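DUF3863 domain-containing protein (Parabacteroides distasonis, PDB 3LM3) is of unknown function but is probably a glycoside hydrolase or deacetylase, with a fold of the glycoside hydrolase/deacetylase clan. Local coordinates at residues Thr107-Tyr112 and Ala283-Ala288; Ile173-Asn178 and Asn239-Val244; Met220-Ala225 and Glu266-Asp271; Cys224-Gly229 and Leu357-Phe362. All blocks are in the same frame, centred on the assembly; numbering follows the deposited sequence.

Counting from the N terminus, contact 1 begins at 107-112, at the end of strand 105-108, and closes a long loop at 283-288 on strand 280-287. Contacts 2 and 3 lie wholly within that loop. Contact 2 joins 173-178 to 239-244, two irregular loops. Contact 3 joins 220-225 to 266-271 and crosses contact 2 along the chain. Contact 4 starts from the same short helix as contact 3, sharing C224 and A225, but runs on to 357-362, so it crosses contacts 1 and 2. Contact 1 spans the parallel sheet. Contact 2 ties two loops together, contact 3 ties the short helix 222-225 to helix 255-277, and contact 4 reaches the antiparallel sheet.

Contact 1: residues Thr107-Tyr112 and Ala283-Ala288; sequences TYFPGY and ANIWEA
Y112 and E287 meet through an unusual bond. Y112 OH donates to E287 OE2 at 2.6 Å, yet reaches the anti side of that oxygen, 30° out of the carboxylate plane. The ring and carboxylate planes are 47° apart, and OE2 lies in the plane of the ring at its edge. The glutamate chain bends at chi2 (78°), which swings OE2 toward the tyrosine. Beside this pair, a chi1 of -160° extends the F109 ring toward I285. I285 CG2 sits at the ring edge, 3.8 Å from F109 CE2. M28 and M148 also touch F109. Both segments lie at or just beyond strands of the curled parallel sheet, consistent with the barrel core of this clan. A phenylalanine in place of Y112 would probably leave E287 OE2 without this donor and its carboxylate freer to turn. The chemistry is split: one short polar bond fixes the carboxylate next to a greasy contact that is buried.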
loop_
_atom_site.group_PDB
_atom_site.type_symbol
_atom_site.label_atom_id
_atom_site.label_comp_id
_atom_site.label_asym_id
_atom_site.label_seq_id
_atom_site.Cartn_x
_atom_site.Cartn_y
_atom_site.Cartn_z
ATOM N N THR A 107 -2.092 -13.527 8.290
ATOM C CA THR A 107 -0.831 -13.664 7.586
ATOM C C THR A 107 0.322 -12.968 8.275
ATOM O O THR A 107 0.211 -12.466 9.391
ATOM C CB THR A 107 -0.967 -13.199 6.090
ATOM O OG1 THR A 107 0.134 -13.746 5.351
ATOM C CG2 THR A 107 -1.022 -11.649 5.973
ATOM N N TYR A 108 1.482 -13.083 7.639
ATOM C CA TYR A 108 2.772 -12.582 8.122
ATOM C C TYR A 108 2.970 -11.134 7.698
ATOM O O TYR A 108 2.729 -10.763 6.538
ATOM C CB TYR A 108 3.887 -13.464 7.544
ATOM C CG TYR A 108 5.281 -13.240 8.085
ATOM C CD1 TYR A 108 5.491 -13.025 9.419
ATOM C CD2 TYR A 108 6.396 -13.269 7.246
ATOM C CE1 TYR A 108 6.796 -12.810 9.930
ATOM C CE2 TYR A 108 7.687 -13.087 7.758
ATOM C CZ TYR A 108 7.863 -12.837 9.108
ATOM O OH TYR A 108 9.088 -12.600 9.734
ATOM N N PHE A 109 3.458 -10.324 8.640
ATOM C CA PHE A 109 3.744 -8.884 8.457
ATOM C C PHE A 109 5.117 -8.617 9.058
ATOM O O PHE A 109 5.222 -8.217 10.221
ATOM C CB PHE A 109 2.667 -8.029 9.147
ATOM C CG PHE A 109 2.582 -6.611 8.660
ATOM C CD1 PHE A 109 3.698 -5.854 8.431
ATOM C CD2 PHE A 109 1.354 -6.021 8.452
ATOM C CE1 PHE A 109 3.598 -4.526 7.978
ATOM C CE2 PHE A 109 1.236 -4.725 8.004
ATOM C CZ PHE A 109 2.376 -3.975 7.752
ATOM N N PRO A 110 6.197 -8.834 8.262
ATOM C CA PRO A 110 7.571 -8.769 8.785
ATOM C C PRO A 110 8.127 -7.355 8.974
ATOM O O PRO A 110 9.188 -7.027 8.451
ATOM C CB PRO A 110 8.369 -9.557 7.733
ATOM C CG PRO A 110 7.593 -9.447 6.513
ATOM C CD PRO A 110 6.163 -9.502 6.958
ATOM N N GLY A 111 7.429 -6.511 9.730
ATOM C CA GLY A 111 8.054 -5.282 10.258
ATOM C C GLY A 111 8.402 -4.201 9.261
ATOM O O GLY A 111 9.323 -3.416 9.496
ATOM N N TYR A 112 7.662 -4.175 8.172
ATOM C CA TYR A 112 7.681 -3.165 7.100
ATOM C C TYR A 112 8.869 -3.203 6.155
ATOM O O TYR A 112 8.693 -2.977 4.954
ATOM C CB TYR A 112 7.584 -1.737 7.658
ATOM C CG TYR A 112 6.442 -1.393 8.574
ATOM C CD1 TYR A 112 5.196 -1.065 8.093
ATOM C CD2 TYR A 112 6.629 -1.373 9.946
ATOM C CE1 TYR A 112 4.157 -0.683 8.989
ATOM C CE2 TYR A 112 5.627 -0.993 10.823
ATOM C CZ TYR A 112 4.419 -0.636 10.331
ATOM O OH TYR A 112 3.452 -0.210 11.227
ATOM N N ALA A 283 -6.558 0.882 -0.136
ATOM C CA ALA A 283 -5.785 0.050 0.787
ATOM C C ALA A 283 -5.498 0.791 2.066
ATOM O O ALA A 283 -5.251 2.010 2.045
ATOM C CB ALA A 283 -4.457 -0.354 0.150
ATOM N N ASN A 284 -5.516 0.109 3.205
ATOM C CA ASN A 284 -5.167 0.789 4.455
ATOM C C ASN A 284 -4.623 -0.217 5.446
ATOM O O ASN A 284 -4.944 -1.401 5.401
ATOM C CB ASN A 284 -6.385 1.509 5.022
ATOM C CG ASN A 284 -6.048 2.782 5.794
ATOM O OD1 ASN A 284 -4.888 3.100 6.059
ATOM N ND2 ASN A 284 -7.113 3.540 6.142
ATOM N N ILE A 285 -3.745 0.271 6.315
ATOM C CA ILE A 285 -3.101 -0.528 7.370
ATOM C C ILE A 285 -3.209 0.269 8.659
ATOM O O ILE A 285 -2.771 1.422 8.709
ATOM C CB ILE A 285 -1.648 -0.874 7.061
ATOM C CG1 ILE A 285 -1.562 -1.729 5.788
ATOM C CG2 ILE A 285 -0.999 -1.605 8.272
ATOM C CD1 ILE A 285 -0.138 -1.914 5.225
ATOM N N TRP A 286 -3.829 -0.309 9.668
ATOM C CA TRP A 286 -3.955 0.266 11.010
ATOM C C TRP A 286 -3.233 -0.636 11.989
ATOM O O TRP A 286 -3.561 -1.823 12.129
ATOM C CB TRP A 286 -5.409 0.361 11.455
ATOM C CG TRP A 286 -6.270 1.365 10.743
ATOM C CD1 TRP A 286 -6.318 1.605 9.385
ATOM C CD2 TRP A 286 -7.187 2.297 11.328
ATOM N NE1 TRP A 286 -7.224 2.596 9.121
ATOM C CE2 TRP A 286 -7.759 3.050 10.291
ATOM C CE3 TRP A 286 -7.541 2.618 12.644
ATOM C CZ2 TRP A 286 -8.702 4.040 10.522
ATOM C CZ3 TRP A 286 -8.490 3.584 12.853
ATOM C CH2 TRP A 286 -9.048 4.289 11.817
ATOM N N GLU A 287 -2.272 -0.106 12.718
ATOM C CA GLU A 287 -1.586 -0.901 13.713
ATOM C C GLU A 287 -2.424 -0.985 14.981
ATOM O O GLU A 287 -2.935 0.030 15.462
ATOM C CB GLU A 287 -0.244 -0.284 14.025
ATOM C CG GLU A 287 0.732 -0.207 12.851
ATOM C CD GLU A 287 0.473 0.916 11.852
ATOM O OE1 GLU A 287 -0.329 1.856 12.102
ATOM O OE2 GLU A 287 1.153 0.916 10.811
ATOM N N ALA A 288 -2.585 -2.205 15.487
ATOM C CA ALA A 288 -3.380 -2.435 16.701
ATOM C C ALA A 288 -2.896 -1.567 17.863
ATOM O O ALA A 288 -3.703 -1.119 18.681
ATOM C CB ALA A 288 -3.343 -3.882 17.081
#

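Contact 2: residues Ile173-Asn178 and Asn239-Val244; sequences IWSQHN and NSRRGV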
loop_
_atom_site.group_PDB
_atom_site.type_symbol
_atom_site.label_atom_id
_atom_site.label_comp_id
_atom_site.label_asym_id
_atom_site.label_seq_id
_atom_site.Cartn_x
_atom_site.Cartn_y
_atom_site.Cartn_z
ATOM N N ILE A 173 5.113 0.108 -1.177
ATOM C CA ILE A 173 4.763 1.223 -0.237
ATOM C C ILE A 173 4.816 2.424 -1.139
ATOM O O ILE A 173 5.833 3.118 -1.284
ATOM C CB ILE A 173 5.616 1.390 1.074
ATOM C CG1 ILE A 173 5.549 0.116 1.941
ATOM C CG2 ILE A 173 4.999 2.464 1.941
ATOM C CD1 ILE A 173 6.093 0.260 3.414
ATOM N N TRP A 174 3.702 2.640 -1.840
ATOM C CA TRP A 174 3.708 3.497 -3.013
ATOM C C TRP A 174 4.209 4.890 -2.691
ATOM O O TRP A 174 3.715 5.555 -1.759
ATOM C CB TRP A 174 2.315 3.608 -3.675
ATOM C CG TRP A 174 2.451 4.334 -4.967
ATOM C CD1 TRP A 174 2.981 3.836 -6.125
ATOM C CD2 TRP A 174 2.189 5.716 -5.212
ATOM N NE1 TRP A 174 3.041 4.816 -7.081
ATOM C CE2 TRP A 174 2.568 5.986 -6.538
ATOM C CE3 TRP A 174 1.672 6.764 -4.435
ATOM C CZ2 TRP A 174 2.453 7.250 -7.093
ATOM C CZ3 TRP A 174 1.564 8.020 -5.008
ATOM C CH2 TRP A 174 1.944 8.251 -6.317
ATOM N N SER A 175 5.197 5.347 -3.468
ATOM C CA SER A 175 5.804 6.674 -3.387
ATOM C C SER A 175 6.682 6.922 -2.192
ATOM O O SER A 175 7.188 8.009 -2.043
ATOM C CB SER A 175 4.805 7.829 -3.516
ATOM O OG SER A 175 4.070 8.110 -2.332
ATOM N N GLN A 176 6.907 5.940 -1.349
ATOM C CA GLN A 176 7.691 6.164 -0.137
ATOM C C GLN A 176 9.108 6.618 -0.489
ATOM O O GLN A 176 9.820 5.963 -1.265
ATOM C CB GLN A 176 7.748 4.889 0.712
ATOM C CG GLN A 176 8.836 4.898 1.789
ATOM C CD GLN A 176 8.814 6.157 2.606
ATOM O OE1 GLN A 176 9.854 6.646 3.072
ATOM N NE2 GLN A 176 7.637 6.715 2.760
ATOM N N HIS A 177 9.496 7.767 0.066
ATOM C CA HIS A 177 10.868 8.240 -0.045
ATOM C C HIS A 177 11.141 8.993 1.277
ATOM O O HIS A 177 10.346 9.857 1.704
ATOM C CB HIS A 177 11.056 9.110 -1.317
ATOM C CG HIS A 177 12.381 8.933 -2.025
ATOM N ND1 HIS A 177 12.646 7.882 -2.878
ATOM C CD2 HIS A 177 13.488 9.714 -2.050
ATOM C CE1 HIS A 177 13.869 7.997 -3.364
ATOM N NE2 HIS A 177 14.399 9.109 -2.885
ATOM N N ASN A 178 12.261 8.668 1.903
ATOM C CA ASN A 178 12.584 9.174 3.239
ATOM C C ASN A 178 11.440 9.050 4.256
ATOM O O ASN A 178 10.952 10.058 4.786
ATOM C CB ASN A 178 13.081 10.615 3.148
ATOM C CG ASN A 178 14.580 10.695 3.029
ATOM O OD1 ASN A 178 15.278 9.705 3.254
ATOM N ND2 ASN A 178 15.092 11.878 2.684
ATOM N N ASN A 239 2.959 16.422 4.672
ATOM C CA ASN A 239 3.313 15.077 5.003
ATOM C C ASN A 239 3.117 14.201 3.798
ATOM O O ASN A 239 1.992 14.020 3.311
ATOM C CB ASN A 239 2.536 14.568 6.217
ATOM C CG ASN A 239 3.080 13.278 6.761
ATOM O OD1 ASN A 239 3.273 12.315 6.032
ATOM N ND2 ASN A 239 3.349 13.252 8.086
ATOM N N SER A 240 4.227 13.664 3.290
ATOM C CA SER A 240 4.186 12.837 2.086
ATOM C C SER A 240 3.466 11.491 2.212
ATOM O O SER A 240 3.252 10.820 1.203
ATOM C CB SER A 240 5.601 12.591 1.595
ATOM O OG SER A 240 6.278 11.788 2.508
ATOM N N ARG A 241 3.043 11.132 3.429
ATOM C CA ARG A 241 2.275 9.905 3.653
ATOM C C ARG A 241 0.811 10.124 3.919
ATOM O O ARG A 241 0.086 9.198 4.304
ATOM C CB ARG A 241 2.892 9.104 4.804
ATOM C CG ARG A 241 4.315 8.648 4.542
ATOM C CD ARG A 241 4.437 7.820 3.260
ATOM N NE ARG A 241 3.553 6.666 3.325
ATOM C CZ ARG A 241 3.244 5.876 2.304
ATOM N NH1 ARG A 241 3.727 6.129 1.089
ATOM N NH2 ARG A 241 2.436 4.838 2.529
ATOM N N ARG A 242 0.332 11.341 3.653
ATOM C CA ARG A 242 -1.077 11.640 3.841
ATOM C C ARG A 242 -1.993 11.063 2.745
ATOM O O ARG A 242 -1.786 11.274 1.535
ATOM C CB ARG A 242 -1.266 13.143 3.931
ATOM C CG ARG A 242 -2.702 13.534 4.194
ATOM C CD ARG A 242 -2.779 14.958 4.758
ATOM N NE ARG A 242 -2.315 14.979 6.139
ATOM C CZ ARG A 242 -1.222 15.588 6.611
ATOM N NH1 ARG A 242 -0.444 16.345 5.854
ATOM N NH2 ARG A 242 -0.902 15.468 7.894
ATOM N N GLY A 243 -3.057 10.399 3.207
ATOM C CA GLY A 243 -4.088 9.880 2.356
ATOM C C GLY A 243 -5.194 9.302 3.192
ATOM O O GLY A 243 -5.892 10.057 3.889
ATOM N N VAL A 244 -5.345 7.978 3.182
ATOM C CA VAL A 244 -6.329 7.314 4.028
ATOM C C VAL A 244 -5.791 6.814 5.356
ATOM O O VAL A 244 -6.572 6.432 6.222
ATOM C CB VAL A 244 -7.048 6.155 3.300
ATOM C CG1 VAL A 244 -7.753 6.641 2.016
ATOM C CG2 VAL A 244 -6.062 5.015 3.015
HETATM O O HOH W 1 4.873 9.002 -0.005
HETATM O O HOH W 2 7.379 9.660 0.713
#
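R241 reaches across to the 173-178 loop and lays its guanidinium against I173 and W174. This is the tight part. NH1 of R241 donates to W174 O at 2.9 Å, with a bent N-H...O angle of 137°. The oxygen lies in the guanidinium plane, at its edge. I173 CG2 covers one face of the same group, 3.5 Å from R241 NH2. Bends at chi2 (-56°) and chi3 (-57°) curl the arginine chain to get there. W174 O is gripped twice, because S175 OG also donates to it at 2.6 Å, from the opposite face of the carbonyl plane. Two waters bridge the looser side. One water donates to S175 OG at 2.6 Å and accepts from R241 NH1 at 3.3 Å. A second donates to S240 OG and, in the modelled conformer, accepts from H177 N. A leucine in place of R241 would probably cost W174 O its NH1 donor and take away the flat group that I173 packs on. I173-Q176 is a type II beta turn; N239-R242 is type I, with an Asx turn at N239. The 173-178 loop follows strand 168-172. A225 of helix 222-225 touches W174 and S175, and E248 of helix 247-253 packs on R241.

Contact 3: residues Met220-Ala225 and Glu266-Asp271; sequences MDFICA and EAIHFD
The short, weakly bonded helix 222-225 packs on the long helix 255-277 through F222 and I268. I268 CG2 is 3.8 Å from F222 CE2, and it approaches the ring obliquely. The second branch of I268 points elsewhere: CD1 lies 4.2 Å from M220 O. The isoleucine has CG2 anti to its backbone N, with CG1 beside that N (chi1 -60°), so the two branches reach separate partners. D221 is the N-cap of the short helix. Its OD1 accepts from I223 N at 3.0 Å, a weak capping bond, while A225 N bonds to D221 O. The other carboxylate oxygen, OD2, is held by S353 OG. On the long helix the backbone widens into a pi-type turn at 268-271, and E266 O accepts from both H269 N and F270 N. A water bridges M220, just ahead of the short helix, to H269 of the long helix, where no direct bond does. It donates to M220 O at 2.6 Å and bonds H269 NE2 at 2.9 Å, in the plane of the imidazole. The same water sits 3.2 Å above one face of the F222 ring, shifted toward its rim. H269 ND1 is bonded to Y190 OH, so both ring nitrogens are engaged. Residue 220 is a selenomethionine, and its side chain touches R241. F343 and E345 of strand 341-346 close over I268.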
loop_
_atom_site.group_PDB
_atom_site.type_symbol
_atom_site.label_atom_id
_atom_site.label_comp_id
_atom_site.label_asym_id
_atom_site.label_seq_id
_atom_site.Cartn_x
_atom_site.Cartn_y
_atom_site.Cartn_z
HETATM N N MSE A 220 -2.683 6.841 -1.036
HETATM C CA MSE A 220 -2.193 8.207 -0.882
HETATM C C MSE A 220 -3.093 9.250 -1.522
HETATM O O MSE A 220 -3.716 9.011 -2.558
HETATM C CB MSE A 220 -0.821 8.351 -1.513
HETATM C CG MSE A 220 0.265 7.589 -0.824
HETATM SE SE MSE A 220 0.593 8.206 0.966
HETATM C CE MSE A 220 -0.469 6.982 1.909
ATOM N N ASP A 221 -3.083 10.441 -0.926
ATOM C CA ASP A 221 -3.527 11.632 -1.646
ATOM C C ASP A 221 -2.359 11.969 -2.560
ATOM O O ASP A 221 -1.279 12.324 -2.099
ATOM C CB ASP A 221 -3.823 12.738 -0.651
ATOM C CG ASP A 221 -4.331 14.018 -1.331
ATOM O OD1 ASP A 221 -3.858 14.308 -2.456
ATOM O OD2 ASP A 221 -5.219 14.720 -0.752
ATOM N N PHE A 222 -2.583 11.858 -3.870
ATOM C CA PHE A 222 -1.490 12.021 -4.827
ATOM C C PHE A 222 -0.810 13.382 -4.733
ATOM O O PHE A 222 0.403 13.501 -4.938
ATOM C CB PHE A 222 -1.980 11.814 -6.264
ATOM C CG PHE A 222 -2.334 10.395 -6.612
ATOM C CD1 PHE A 222 -1.387 9.395 -6.533
ATOM C CD2 PHE A 222 -3.559 10.088 -7.185
ATOM C CE1 PHE A 222 -1.685 8.111 -6.919
ATOM C CE2 PHE A 222 -3.862 8.788 -7.579
ATOM C CZ PHE A 222 -2.912 7.818 -7.480
ATOM N N ILE A 223 -1.564 14.425 -4.416
ATOM C CA ILE A 223 -0.965 15.757 -4.275
ATOM C C ILE A 223 -0.004 15.789 -3.081
ATOM O O ILE A 223 1.115 16.309 -3.186
ATOM C CB ILE A 223 -2.058 16.840 -4.194
ATOM C CG1 ILE A 223 -2.711 16.962 -5.599
ATOM C CG2 ILE A 223 -1.469 18.180 -3.768
ATOM C CD1 ILE A 223 -3.989 17.756 -5.643
ATOM N N CYS A 224 -0.397 15.215 -1.953
ATOM C CA CYS A 224 0.471 15.181 -0.787
ATOM C C CYS A 224 1.725 14.348 -1.036
ATOM O O CYS A 224 2.821 14.679 -0.568
ATOM C CB CYS A 224 -0.265 14.614 0.415
ATOM S SG CYS A 224 -1.818 15.472 0.837
ATOM N N ALA A 225 1.552 13.251 -1.773
ATOM C CA ALA A 225 2.602 12.244 -1.943
ATOM C C ALA A 225 3.692 12.650 -2.900
ATOM O O ALA A 225 4.681 11.935 -3.021
ATOM C CB ALA A 225 1.960 10.910 -2.373
ATOM N N GLU A 266 -10.338 8.702 -0.760
ATOM C CA GLU A 266 -11.113 7.584 -1.309
ATOM C C GLU A 266 -11.843 7.948 -2.579
ATOM O O GLU A 266 -11.968 7.129 -3.492
ATOM C CB GLU A 266 -12.084 7.003 -0.292
ATOM C CG GLU A 266 -11.389 6.385 0.869
ATOM C CD GLU A 266 -12.316 5.589 1.735
ATOM O OE1 GLU A 266 -13.483 6.036 1.976
ATOM O OE2 GLU A 266 -11.913 4.514 2.200
ATOM N N ALA A 267 -12.331 9.193 -2.669
ATOM C CA ALA A 267 -13.094 9.619 -3.842
ATOM C C ALA A 267 -12.246 9.643 -5.128
ATOM O O ALA A 267 -12.787 9.487 -6.217
ATOM C CB ALA A 267 -13.745 10.977 -3.605
ATOM N N ILE A 268 -10.928 9.789 -5.004
ATOM C CA ILE A 268 -10.048 9.654 -6.160
ATOM C C ILE A 268 -10.302 8.322 -6.869
ATOM O O ILE A 268 -10.286 8.213 -8.110
ATOM C CB ILE A 268 -8.562 9.715 -5.741
ATOM C CG1 ILE A 268 -8.244 11.042 -5.060
ATOM C CG2 ILE A 268 -7.589 9.442 -6.925
ATOM C CD1 ILE A 268 -6.809 11.069 -4.414
ATOM N N HIS A 269 -10.553 7.297 -6.060
ATOM C CA HIS A 269 -10.745 5.926 -6.506
ATOM C C HIS A 269 -12.186 5.547 -6.751
ATOM O O HIS A 269 -12.495 4.829 -7.701
ATOM C CB HIS A 269 -10.107 5.012 -5.463
ATOM C CG HIS A 269 -8.655 5.270 -5.347
ATOM N ND1 HIS A 269 -7.754 4.704 -6.224
ATOM C CD2 HIS A 269 -7.968 6.189 -4.635
ATOM C CE1 HIS A 269 -6.561 5.219 -6.008
ATOM N NE2 HIS A 269 -6.662 6.126 -5.047
ATOM N N PHE A 270 -13.059 5.993 -5.868
ATOM C CA PHE A 270 -14.453 5.530 -5.882
ATOM C C PHE A 270 -15.400 6.410 -6.693
ATOM O O PHE A 270 -16.510 5.975 -6.994
ATOM C CB PHE A 270 -14.942 5.383 -4.444
ATOM C CG PHE A 270 -14.270 4.275 -3.640
ATOM C CD1 PHE A 270 -13.481 3.298 -4.240
ATOM C CD2 PHE A 270 -14.512 4.177 -2.271
ATOM C CE1 PHE A 270 -12.922 2.273 -3.483
ATOM C CE2 PHE A 270 -13.943 3.151 -1.513
ATOM C CZ PHE A 270 -13.158 2.199 -2.140
ATOM N N ASP A 271 -14.955 7.607 -7.081
ATOM C CA ASP A 271 -15.700 8.446 -8.027
ATOM C C ASP A 271 -15.018 8.343 -9.398
ATOM O O ASP A 271 -15.291 7.394 -10.161
ATOM C CB ASP A 271 -15.797 9.877 -7.479
ATOM C CG ASP A 271 -16.799 10.007 -6.323
ATOM O OD1 ASP A 271 -17.699 9.148 -6.173
ATOM O OD2 ASP A 271 -16.661 11.030 -5.579
HETATM O O HOH W 3 -4.107 7.344 -4.532
#

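Contact 4: residues Cys224-Gly229 and Leu357-Phe362; sequences CARRSG and LEIKWF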
loop_
_atom_site.group_PDB
_atom_site.type_symbol
_atom_site.label_atom_id
_atom_site.label_comp_id
_atom_site.label_asym_id
_atom_site.label_seq_id
_atom_site.Cartn_x
_atom_site.Cartn_y
_atom_site.Cartn_z
ATOM N N CYS A 224 -0.397 15.215 -1.953
ATOM C CA CYS A 224 0.471 15.181 -0.787
ATOM C C CYS A 224 1.725 14.348 -1.036
ATOM O O CYS A 224 2.821 14.679 -0.568
ATOM C CB CYS A 224 -0.265 14.614 0.415
ATOM S SG CYS A 224 -1.818 15.472 0.837
ATOM N N ALA A 225 1.552 13.251 -1.773
ATOM C CA ALA A 225 2.602 12.244 -1.943
ATOM C C ALA A 225 3.692 12.650 -2.900
ATOM O O ALA A 225 4.681 11.935 -3.021
ATOM C CB ALA A 225 1.960 10.910 -2.373
ATOM N N ARG A 226 3.563 13.781 -3.599
ATOM C CA ARG A 226 4.635 14.296 -4.444
ATOM C C ARG A 226 5.889 14.582 -3.645
ATOM O O ARG A 226 6.988 14.458 -4.167
ATOM C CB ARG A 226 4.240 15.626 -5.118
ATOM C CG ARG A 226 3.086 15.561 -6.064
ATOM C CD ARG A 226 2.676 16.984 -6.464
ATOM N NE ARG A 226 2.302 17.765 -5.287
ATOM C CZ ARG A 226 2.617 19.031 -5.027
ATOM N NH1 ARG A 226 3.294 19.779 -5.905
ATOM N NH2 ARG A 226 2.228 19.583 -3.899
ATOM N N ARG A 227 5.738 15.008 -2.401
ATOM C CA ARG A 227 6.868 15.413 -1.542
ATOM C C ARG A 227 7.638 14.241 -0.977
ATOM O O ARG A 227 7.109 13.189 -0.828
ATOM C CB ARG A 227 6.372 16.213 -0.342
ATOM C CG ARG A 227 6.229 17.684 -0.563
ATOM C CD ARG A 227 5.141 18.028 -1.579
ATOM N NE ARG A 227 5.140 19.463 -1.868
ATOM C CZ ARG A 227 4.689 20.431 -1.049
ATOM N NH1 ARG A 227 4.203 20.167 0.149
ATOM N NH2 ARG A 227 4.773 21.695 -1.444
ATOM N N SER A 228 8.918 14.497 -0.660
ATOM C CA SER A 228 9.722 13.652 0.219
ATOM C C SER A 228 9.574 14.177 1.628
ATOM O O SER A 228 9.611 15.383 1.820
ATOM C CB SER A 228 11.213 13.709 -0.192
ATOM O OG SER A 228 12.024 12.809 0.562
ATOM N N GLY A 229 9.414 13.269 2.589
ATOM C CA GLY A 229 9.363 13.596 4.004
ATOM C C GLY A 229 8.151 14.416 4.448
ATOM O O GLY A 229 7.079 14.340 3.827
ATOM N N LEU A 357 -4.103 22.852 -7.242
ATOM C CA LEU A 357 -3.402 21.845 -8.040
ATOM C C LEU A 357 -4.328 20.784 -8.603
ATOM O O LEU A 357 -5.230 20.289 -7.915
ATOM C CB LEU A 357 -2.301 21.199 -7.189
ATOM C CG LEU A 357 -1.186 22.120 -6.700
ATOM C CD1 LEU A 357 -0.233 21.361 -5.769
ATOM C CD2 LEU A 357 -0.409 22.758 -7.871
ATOM N N GLU A 358 -4.091 20.419 -9.870
ATOM C CA GLU A 358 -4.726 19.295 -10.515
ATOM C C GLU A 358 -3.620 18.354 -10.952
ATOM O O GLU A 358 -2.681 18.762 -11.696
ATOM C CB GLU A 358 -5.538 19.715 -11.726
ATOM C CG GLU A 358 -6.206 18.544 -12.409
ATOM C CD GLU A 358 -7.148 19.004 -13.499
ATOM O OE1 GLU A 358 -8.296 19.380 -13.188
ATOM O OE2 GLU A 358 -6.722 19.025 -14.661
ATOM N N ILE A 359 -3.682 17.102 -10.481
ATOM C CA ILE A 359 -2.694 16.090 -10.853
ATOM C C ILE A 359 -3.356 15.013 -11.683
ATOM O O ILE A 359 -4.493 14.617 -11.393
ATOM C CB ILE A 359 -1.954 15.494 -9.619
ATOM C CG1 ILE A 359 -0.766 14.631 -10.065
ATOM C CG2 ILE A 359 -2.900 14.672 -8.693
ATOM C CD1 ILE A 359 0.193 14.363 -8.907
ATOM N N LYS A 360 -2.664 14.551 -12.721
ATOM C CA LYS A 360 -3.105 13.435 -13.511
ATOM C C LYS A 360 -1.993 12.395 -13.506
ATOM O O LYS A 360 -0.848 12.700 -13.861
ATOM C CB LYS A 360 -3.403 13.848 -14.946
ATOM C CG LYS A 360 -4.579 14.789 -15.066
ATOM C CD LYS A 360 -4.926 15.120 -16.502
ATOM C CE LYS A 360 -6.200 15.946 -16.528
ATOM N NZ LYS A 360 -6.601 16.405 -17.912
ATOM N N TRP A 361 -2.333 11.153 -13.165
ATOM C CA TRP A 361 -1.400 10.017 -13.249
ATOM C C TRP A 361 -1.832 9.070 -14.355
ATOM O O TRP A 361 -3.032 8.871 -14.573
ATOM C CB TRP A 361 -1.391 9.219 -11.939
ATOM C CG TRP A 361 -0.389 9.668 -10.929
ATOM C CD1 TRP A 361 -0.626 10.376 -9.781
ATOM C CD2 TRP A 361 1.027 9.474 -10.996
ATOM N NE1 TRP A 361 0.561 10.599 -9.106
ATOM C CE2 TRP A 361 1.587 10.050 -9.835
ATOM C CE3 TRP A 361 1.887 8.859 -11.922
ATOM C CZ2 TRP A 361 2.951 10.045 -9.595
ATOM C CZ3 TRP A 361 3.252 8.867 -11.670
ATOM C CH2 TRP A 361 3.765 9.440 -10.517
ATOM N N PHE A 362 -0.839 8.514 -15.046
ATOM C CA PHE A 362 -0.984 7.499 -16.081
ATOM C C PHE A 362 -0.003 6.391 -15.743
ATOM O O PHE A 362 1.180 6.668 -15.513
ATOM C CB PHE A 362 -0.641 8.091 -17.457
ATOM C CG PHE A 362 -1.457 9.297 -17.813
ATOM C CD1 PHE A 362 -1.109 10.548 -17.327
ATOM C CD2 PHE A 362 -2.608 9.179 -18.613
ATOM C CE1 PHE A 362 -1.843 11.670 -17.642
ATOM C CE2 PHE A 362 -3.358 10.318 -18.931
ATOM C CZ PHE A 362 -2.975 11.546 -18.430
#
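R226 spends its NE on I223 O, one helical turn back, and turns one face of its guanidinium to L357. No hydrogen bond joins the two segments. L357 CD1 sits 3.4 Å above the guanidinium plane, offset toward the rim, and comes closest to R226 NH2 at 3.6 Å. The arginine and leucine side chains cross at a slant. The arginine chain bends at chi3 (-59°), which turns the flat group back toward the preceding helix 222-225 and over the leucine. Nearer the backbone, R226 CG lies 4.2 Å from I359 CD1, a looser aliphatic contact. The charged end therefore rests on a methyl group while its aliphatic stem packs on a neighbouring isoleucine. A bound PEG fragment lies about 4 Å from the L357 side chain. L357 and I359 lie on strand 357-363, in the antiparallel sheet between strands 341-346 and 367-374. L372 and I385 of that sheet also touch R226, so R226, just past helix 222-225, packs against three of its four strands.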